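Local atomic coordinates of citrate synthase (Metallosphaera sedula, PDB entry 6ABY), a protein that probably condenses oxaloacetate with acetyl-CoA and water to give citrate and free CoA, a step of the tricarboxylic acid cycle. Residues K257-R262 and I302-D307; S16-D21 and H176-M181. All blocks are in the same frame, centred on the assembly; numbering follows the deposited sequence.

Contact 1 (K257-R262 and I302-D307). With OAA (oxaloacetate ion), chain F; ACO (acetyl coenzyme *a), chain H.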
loop_
_atom_site.group_PDB
_atom_site.type_symbol
_atom_site.label_atom_id
_atom_site.label_comp_id
_atom_site.label_asym_id
_atom_site.label_seq_id
_atom_site.Cartn_x
_atom_site.Cartn_y
_atom_site.Cartn_z
ATOM N N LYS B 257 19.114 -20.590 8.512
ATOM C CA LYS B 257 20.542 -20.715 8.901
ATOM C C LYS B 257 21.159 -21.827 8.045
ATOM O O LYS B 257 22.301 -22.255 8.327
ATOM C CB LYS B 257 20.678 -21.057 10.387
ATOM C CG LYS B 257 19.906 -20.164 11.345
ATOM C CD LYS B 257 19.586 -20.863 12.655
ATOM C CE LYS B 257 18.713 -20.047 13.590
ATOM N NZ LYS B 257 19.391 -18.802 14.029
ATOM N N THR B 258 20.409 -22.284 7.040
ATOM C CA THR B 258 20.777 -23.420 6.167
ATOM C C THR B 258 20.186 -23.195 4.767
ATOM O O THR B 258 19.570 -22.141 4.516
ATOM C CB THR B 258 20.354 -24.742 6.812
ATOM O OG1 THR B 258 21.105 -25.749 6.143
ATOM C CG2 THR B 258 18.875 -25.034 6.711
ATOM N N MET B 259 20.446 -24.128 3.864
ATOM C CA MET B 259 19.842 -24.145 2.519
ATOM C C MET B 259 18.335 -23.923 2.684
ATOM O O MET B 259 17.741 -24.639 3.495
ATOM C CB MET B 259 20.101 -25.505 1.876
ATOM C CG MET B 259 19.425 -25.675 0.559
ATOM S SD MET B 259 20.352 -24.859 -0.735
ATOM C CE MET B 259 21.409 -26.208 -1.251
ATOM N N ASP B 260 17.777 -22.923 1.993
ATOM C CA ASP B 260 16.327 -22.611 1.960
ATOM C C ASP B 260 15.646 -23.860 1.388
ATOM O O ASP B 260 16.031 -24.308 0.315
ATOM C CB ASP B 260 16.124 -21.328 1.144
ATOM C CG ASP B 260 14.708 -20.803 0.998
ATOM O OD1 ASP B 260 13.733 -21.604 1.101
ATOM O OD2 ASP B 260 14.590 -19.607 0.688
ATOM N N PRO B 261 14.630 -24.464 2.059
ATOM C CA PRO B 261 13.995 -25.689 1.547
ATOM C C PRO B 261 13.375 -25.452 0.166
ATOM O O PRO B 261 13.391 -26.348 -0.668
ATOM C CB PRO B 261 12.938 -26.034 2.610
ATOM C CG PRO B 261 12.639 -24.704 3.298
ATOM C CD PRO B 261 13.953 -23.938 3.247
ATOM N N ARG B 262 12.963 -24.214 -0.109
ATOM C CA ARG B 262 12.428 -23.815 -1.427
ATOM C C ARG B 262 13.545 -23.858 -2.465
ATOM O O ARG B 262 13.226 -24.274 -3.580
ATOM C CB ARG B 262 11.738 -22.449 -1.367
ATOM C CG ARG B 262 10.634 -22.372 -0.325
ATOM C CD ARG B 262 10.211 -20.940 -0.078
ATOM N NE ARG B 262 11.324 -20.143 0.431
ATOM C CZ ARG B 262 11.267 -18.821 0.615
ATOM N NH1 ARG B 262 12.328 -18.191 1.092
ATOM N NH2 ARG B 262 10.128 -18.165 0.399
ATOM N N ILE B 302 25.124 -18.366 5.799
ATOM C CA ILE B 302 24.790 -17.685 4.516
ATOM C C ILE B 302 24.761 -18.764 3.423
ATOM O O ILE B 302 25.855 -19.267 3.037
ATOM C CB ILE B 302 25.779 -16.547 4.211
ATOM C CG1 ILE B 302 25.828 -15.515 5.341
ATOM C CG2 ILE B 302 25.453 -15.883 2.882
ATOM C CD1 ILE B 302 27.044 -14.625 5.294
ATOM N N TYR B 303 23.549 -19.090 2.961
ATOM C CA TYR B 303 23.222 -20.220 2.054
ATOM C C TYR B 303 22.315 -19.722 0.931
ATOM O O TYR B 303 21.691 -18.660 1.044
ATOM C CB TYR B 303 22.534 -21.345 2.832
ATOM C CG TYR B 303 23.469 -22.237 3.600
ATOM C CD1 TYR B 303 23.817 -21.918 4.902
ATOM C CD2 TYR B 303 24.020 -23.377 3.035
ATOM C CE1 TYR B 303 24.695 -22.703 5.629
ATOM C CE2 TYR B 303 24.906 -24.175 3.751
ATOM C CZ TYR B 303 25.246 -23.836 5.054
ATOM O OH TYR B 303 26.103 -24.600 5.800
ATOM N N PRO B 304 22.217 -20.492 -0.176
ATOM C CA PRO B 304 21.299 -20.163 -1.260
ATOM C C PRO B 304 19.894 -19.956 -0.691
ATOM O O PRO B 304 19.468 -20.711 0.174
ATOM C CB PRO B 304 21.342 -21.396 -2.175
ATOM C CG PRO B 304 22.716 -21.992 -1.896
ATOM C CD PRO B 304 22.942 -21.755 -0.418
ATOM N N ASN B 305 19.264 -18.857 -1.067
ATOM C CA ASN B 305 17.827 -18.635 -0.788
ATOM C C ASN B 305 17.065 -18.977 -2.076
ATOM O O ASN B 305 17.713 -19.309 -3.106
ATOM C CB ASN B 305 17.590 -17.231 -0.243
ATOM C CG ASN B 305 18.056 -16.183 -1.220
ATOM O OD1 ASN B 305 17.686 -16.246 -2.392
ATOM N ND2 ASN B 305 18.877 -15.244 -0.759
ATOM N N VAL B 306 15.746 -18.852 -2.031
ATOM C CA VAL B 306 14.808 -19.265 -3.107
ATOM C C VAL B 306 15.169 -18.514 -4.396
ATOM O O VAL B 306 14.985 -19.088 -5.486
ATOM C CB VAL B 306 13.336 -19.015 -2.695
ATOM C CG1 VAL B 306 13.028 -17.546 -2.427
ATOM C CG2 VAL B 306 12.373 -19.540 -3.746
ATOM N N ASP B 307 15.639 -17.276 -4.296
ATOM C CA ASP B 307 15.902 -16.441 -5.503
ATOM C C ASP B 307 17.216 -16.844 -6.193
ATOM O O ASP B 307 17.434 -16.375 -7.309
ATOM C CB ASP B 307 15.806 -14.935 -5.248
ATOM C CG ASP B 307 16.622 -14.381 -4.091
ATOM O OD1 ASP B 307 17.820 -14.090 -4.295
ATOM O OD2 ASP B 307 16.036 -14.195 -3.001
HETATM O O1 OAA F . 12.114 -12.812 4.545
HETATM O O2 OAA F . 10.050 -13.649 4.213
HETATM O O4 OAA F . 8.975 -13.415 0.876
HETATM O O5 OAA F . 9.566 -15.446 0.539
HETATM O O3 OAA F . 11.828 -14.945 1.638
HETATM C C1 OAA F . 11.122 -13.111 3.809
HETATM C C2 OAA F . 11.235 -12.823 2.325
HETATM C C3 OAA F . 10.962 -14.085 1.589
HETATM C C4 OAA F . 9.804 -14.317 0.972
HETATM N N1A ACO H . 26.819 -12.437 0.027
HETATM C C2A ACO H . 27.875 -12.149 0.804
HETATM N N3A ACO H . 27.913 -11.821 2.094
HETATM C C4A ACO H . 26.669 -11.771 2.605
HETATM C C5A ACO H . 25.490 -12.025 1.938
HETATM C C6A ACO H . 25.578 -12.380 0.576
HETATM N N6A ACO H . 24.515 -12.645 -0.183
HETATM N N7A ACO H . 24.411 -11.872 2.799
HETATM C C8A ACO H . 24.940 -11.528 3.948
HETATM N N9A ACO H . 26.310 -11.464 3.892
HETATM C C1B ACO H . 27.223 -11.118 4.971
HETATM C C2B ACO H . 27.785 -9.706 4.821
HETATM O O2B ACO H . 29.102 -9.619 5.321
HETATM C C3B ACO H . 26.752 -8.911 5.623
HETATM O O3B ACO H . 27.228 -7.619 6.001
HETATM P P3B ACO H . 26.583 -6.479 5.031
HETATM O O7A ACO H . 27.401 -5.213 5.221
HETATM O O8A ACO H . 25.140 -6.289 5.479
HETATM O O9A ACO H . 26.675 -6.991 3.602
HETATM C C4B ACO H . 26.544 -9.841 6.807
HETATM O O4B ACO H . 26.518 -11.158 6.195
HETATM C C5B ACO H . 25.290 -9.604 7.621
HETATM O O5B ACO H . 24.121 -10.058 6.886
HETATM P P1A ACO H . 22.725 -9.251 6.956
HETATM O O1A ACO H . 22.903 -8.222 5.735
HETATM O O2A ACO H . 21.596 -10.177 6.645
HETATM O O3A ACO H . 22.643 -8.482 8.236
HETATM O O HOH W 1 19.029 -19.961 2.973
#

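Contact 2 (S16-D21 and H176-M181). With OAA (oxaloacetate ion), chain F.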
loop_
_atom_site.group_PDB
_atom_site.type_symbol
_atom_site.label_atom_id
_atom_site.label_comp_id
_atom_site.label_asym_id
_atom_site.label_seq_id
_atom_site.Cartn_x
_atom_site.Cartn_y
_atom_site.Cartn_z
ATOM N N SER B 16 -1.874 -19.704 12.105
ATOM C CA SER B 16 -1.783 -21.163 11.866
ATOM C C SER B 16 -1.499 -21.440 10.385
ATOM O O SER B 16 -1.688 -22.585 9.934
ATOM C CB SER B 16 -3.032 -21.822 12.354
ATOM O OG SER B 16 -4.132 -21.178 11.771
ATOM N N ILE B 17 -1.007 -20.451 9.637
ATOM C CA ILE B 17 -0.948 -20.589 8.163
ATOM C C ILE B 17 0.392 -21.239 7.844
ATOM O O ILE B 17 0.408 -22.316 7.263
ATOM C CB ILE B 17 -1.170 -19.252 7.433
ATOM C CG1 ILE B 17 -2.575 -18.709 7.700
ATOM C CG2 ILE B 17 -0.931 -19.427 5.946
ATOM C CD1 ILE B 17 -2.870 -17.394 7.012
ATOM N N THR B 18 1.476 -20.606 8.231
ATOM C CA THR B 18 2.814 -21.015 7.773
ATOM C C THR B 18 3.718 -21.097 8.973
ATOM O O THR B 18 3.685 -20.178 9.804
ATOM C CB THR B 18 3.390 -20.055 6.723
ATOM O OG1 THR B 18 2.579 -20.119 5.564
ATOM C CG2 THR B 18 4.773 -20.448 6.267
ATOM N N TYR B 19 4.580 -22.102 8.980
ATOM C CA TYR B 19 5.602 -22.269 10.025
ATOM C C TYR B 19 6.940 -22.415 9.334
ATOM O O TYR B 19 7.121 -23.370 8.476
ATOM C CB TYR B 19 5.263 -23.421 10.985
ATOM C CG TYR B 19 6.342 -23.558 12.032
ATOM C CD1 TYR B 19 6.573 -22.534 12.941
ATOM C CD2 TYR B 19 7.214 -24.630 12.032
ATOM C CE1 TYR B 19 7.617 -22.591 13.847
ATOM C CE2 TYR B 19 8.244 -24.721 12.952
ATOM C CZ TYR B 19 8.449 -23.698 13.860
ATOM O OH TYR B 19 9.477 -23.779 14.751
ATOM N N ILE B 20 7.859 -21.512 9.688
ATOM C CA ILE B 20 9.263 -21.581 9.217
ATOM C C ILE B 20 10.137 -22.123 10.345
ATOM O O ILE B 20 10.147 -21.554 11.422
ATOM C CB ILE B 20 9.788 -20.233 8.704
ATOM C CG1 ILE B 20 8.853 -19.560 7.690
ATOM C CG2 ILE B 20 11.183 -20.439 8.129
ATOM C CD1 ILE B 20 9.187 -18.092 7.476
ATOM N N ASP B 21 10.890 -23.172 10.059
ATOM C CA ASP B 21 11.927 -23.713 10.959
ATOM C C ASP B 21 13.261 -23.314 10.351
ATOM O O ASP B 21 13.773 -24.056 9.496
ATOM C CB ASP B 21 11.709 -25.213 11.120
ATOM C CG ASP B 21 12.554 -25.860 12.191
ATOM O OD1 ASP B 21 13.578 -25.250 12.570
ATOM O OD2 ASP B 21 12.181 -26.977 12.621
ATOM N N HIS B 176 6.176 -20.316 -3.573
ATOM C CA HIS B 176 6.131 -18.853 -3.328
ATOM C C HIS B 176 4.792 -18.433 -2.703
ATOM O O HIS B 176 4.621 -17.245 -2.429
ATOM C CB HIS B 176 6.417 -18.077 -4.613
ATOM C CG HIS B 176 7.815 -18.187 -5.106
ATOM N ND1 HIS B 176 8.234 -19.239 -5.893
ATOM C CD2 HIS B 176 8.870 -17.355 -4.984
ATOM C CE1 HIS B 176 9.508 -19.067 -6.196
ATOM N NE2 HIS B 176 9.924 -17.926 -5.641
ATOM N N MET B 177 3.885 -19.366 -2.420
ATOM C CA MET B 177 2.524 -18.993 -1.989
ATOM C C MET B 177 2.531 -18.254 -0.645
ATOM O O MET B 177 1.687 -17.313 -0.496
ATOM C CB MET B 177 1.593 -20.204 -1.931
ATOM C CG MET B 177 1.086 -20.557 -3.285
ATOM S SD MET B 177 0.004 -22.013 -3.299
ATOM C CE MET B 177 -0.266 -22.212 -5.042
ATOM N N ASP B 178 3.322 -18.696 0.335
ATOM C CA ASP B 178 3.368 -17.988 1.640
ATOM C C ASP B 178 4.735 -18.165 2.269
ATOM O O ASP B 178 5.418 -19.228 2.071
ATOM C CB ASP B 178 2.275 -18.379 2.659
ATOM C CG ASP B 178 2.129 -17.300 3.744
ATOM O OD1 ASP B 178 1.918 -16.101 3.345
ATOM O OD2 ASP B 178 2.323 -17.598 4.966
ATOM N N HIS B 179 5.119 -17.160 3.042
ATOM C CA HIS B 179 6.310 -17.285 3.903
ATOM C C HIS B 179 6.121 -16.491 5.198
ATOM O O HIS B 179 7.070 -15.859 5.622
ATOM C CB HIS B 179 7.538 -16.923 3.078
ATOM C CG HIS B 179 8.728 -17.707 3.481
ATOM N ND1 HIS B 179 9.919 -17.097 3.885
ATOM C CD2 HIS B 179 8.916 -19.040 3.579
ATOM C CE1 HIS B 179 10.801 -18.041 4.174
ATOM N NE2 HIS B 179 10.233 -19.239 3.912
ATOM N N GLU B 180 4.949 -16.607 5.813
ATOM C CA GLU B 180 4.650 -16.090 7.172
ATOM C C GLU B 180 4.785 -14.562 7.077
ATOM O O GLU B 180 4.248 -13.946 6.065
ATOM C CB GLU B 180 5.531 -16.838 8.196
ATOM C CG GLU B 180 4.889 -17.006 9.576
ATOM C CD GLU B 180 5.657 -17.834 10.623
ATOM O OE1 GLU B 180 6.574 -18.623 10.234
ATOM O OE2 GLU B 180 5.331 -17.720 11.841
ATOM N N MET B 181 5.503 -13.957 8.013
ATOM C CA MET B 181 5.542 -12.480 8.180
ATOM C C MET B 181 6.781 -11.888 7.489
ATOM O O MET B 181 7.896 -12.461 7.579
ATOM C CB MET B 181 5.566 -12.146 9.670
ATOM C CG MET B 181 5.080 -10.762 9.965
ATOM S SD MET B 181 3.581 -10.288 9.100
ATOM C CE MET B 181 2.427 -11.543 9.665
HETATM O O1 OAA F . 12.114 -12.812 4.545
HETATM O O2 OAA F . 10.050 -13.649 4.213
HETATM O O4 OAA F . 8.975 -13.415 0.876
HETATM O O5 OAA F . 9.566 -15.446 0.539
HETATM O O3 OAA F . 11.828 -14.945 1.638
HETATM C C1 OAA F . 11.122 -13.111 3.809
HETATM C C2 OAA F . 11.235 -12.823 2.325
HETATM C C3 OAA F . 10.962 -14.085 1.589
HETATM C C4 OAA F . 9.804 -14.317 0.972
#

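Contact 1 (K257-R262 and I302-D307)
Asp-260 caps the N terminus of helix 261-269 and reaches across to Val-306, joining two loops that line the active site of the citrate synthase fold. Asp-260 CB lies 3.5 Å from Pro-304 O and close to Asn-305 CA, and the trans chi1 (-179°) carries the carboxylate on to the backbone of 302-307. There Asp-260 OD2 takes a weak bond from Val-306 N, 3.0 Å away. Asp-260 OD1 accepts from two donors of Arg-262: the backbone N, which makes the capping bond from above the carboxylate plane, and Arg-262 NE, nearly straight at 2.9 Å. Arg-262 NH1 completes a side-on, two-nitrogen salt bridge to Asp-260 OD2 at 2.7 Å. Replacing Asp-260 by an alanine is likely to cost the Arg-262 guanidinium its carboxylate partner in the protein, leave Val-306 N without this acceptor and strip the helix of its cap. Val-306 CG1 lies over one face of that guanidinium, offset toward the rim. Further back, Asp-260 N bonds weakly to Pro-304 O, and a water lies within hydrogen-bonding distance of Pro-304 O and Thr-258 O. Thr-258 CA sits over the Tyr-303 ring in a CH-pi contact, while Met-259 SD packs on Pro-304 CB. On the edge turned to the substrate, Arg-262 NH2 donates to oxaloacetate O5 at 2.8 Å, and NH1 makes a longer, weak bond to O3.

Contact 2 (S16-D21 and H176-M181)
Ile-17 and Thr-18 meet Asp-178 where strand 18-21, at the edge of the chain's small antiparallel sheet, lies against the loop joining helices 163-174 and 183-193, the loop that presents His-179 to oxaloacetate. Ile-17 contributes a methyl, CG2, 3.9 Å from Asp-178 OD2, the two side chains crossing at about a right angle. Thr-18 makes the short bond: with OG1 anti to the carbonyl carbon (chi1 -65°), the hydroxyl donates to the anti lone pair of Asp-178 OD2 at 2.6 Å. Asp-178 OD2 also closes an Asx turn, accepting from Glu-180 N well above the carboxylate plane at 2.9 Å, and His-339 is a further partner. Several bonds therefore grip one buried oxygen, which fixes the carboxylate and the bend of the loop just before and after His-179. Tyr-19 starts out away from the loop, and its ring meets that of Tyr-356 of the second subunit. Beyond it, Ile-20 N donates to Glu-180 OE1 at 3.2 Å, nearly along the C-O axis; the glutamate chain, extended beyond CG, reaches across the strand to get there, its CG and CD against Thr-18 O. The side chain of Ile-20 passes that carboxylate with CG1 and ends on the histidine. Ile-20 CD1 lies over the centre of one face of the His-179 ring, 3.7 Å from the centroid and 10° off the normal, a CH-pi contact. His-179 NE2 is bonded to Tyr-256 OH, while His-179 ND1 makes a weak bond of 3.5 Å to oxaloacetate O2, which lies in the ring plane.

From the N terminus, contact 2 comes first: strand 18-21 is joined to the loop before helix 183-193, closing a long, mostly helical excursion of more than 150 residues. Contact 1 opens only after that loop is closed, tying the start of helix 261-269 to the approach to helix 307-316 around helix 277-297. The two are in series, neither nested nor crossed, with centres about 15 Å apart. They still touch: Arg-262 NH2 packs against His-179 CG at 3.4 Å, and Val-306 lies on His-176. Both reach the same oxaloacetate, whose site His-253, Asn-182 and Arg-332 complete from elsewhere in the chain.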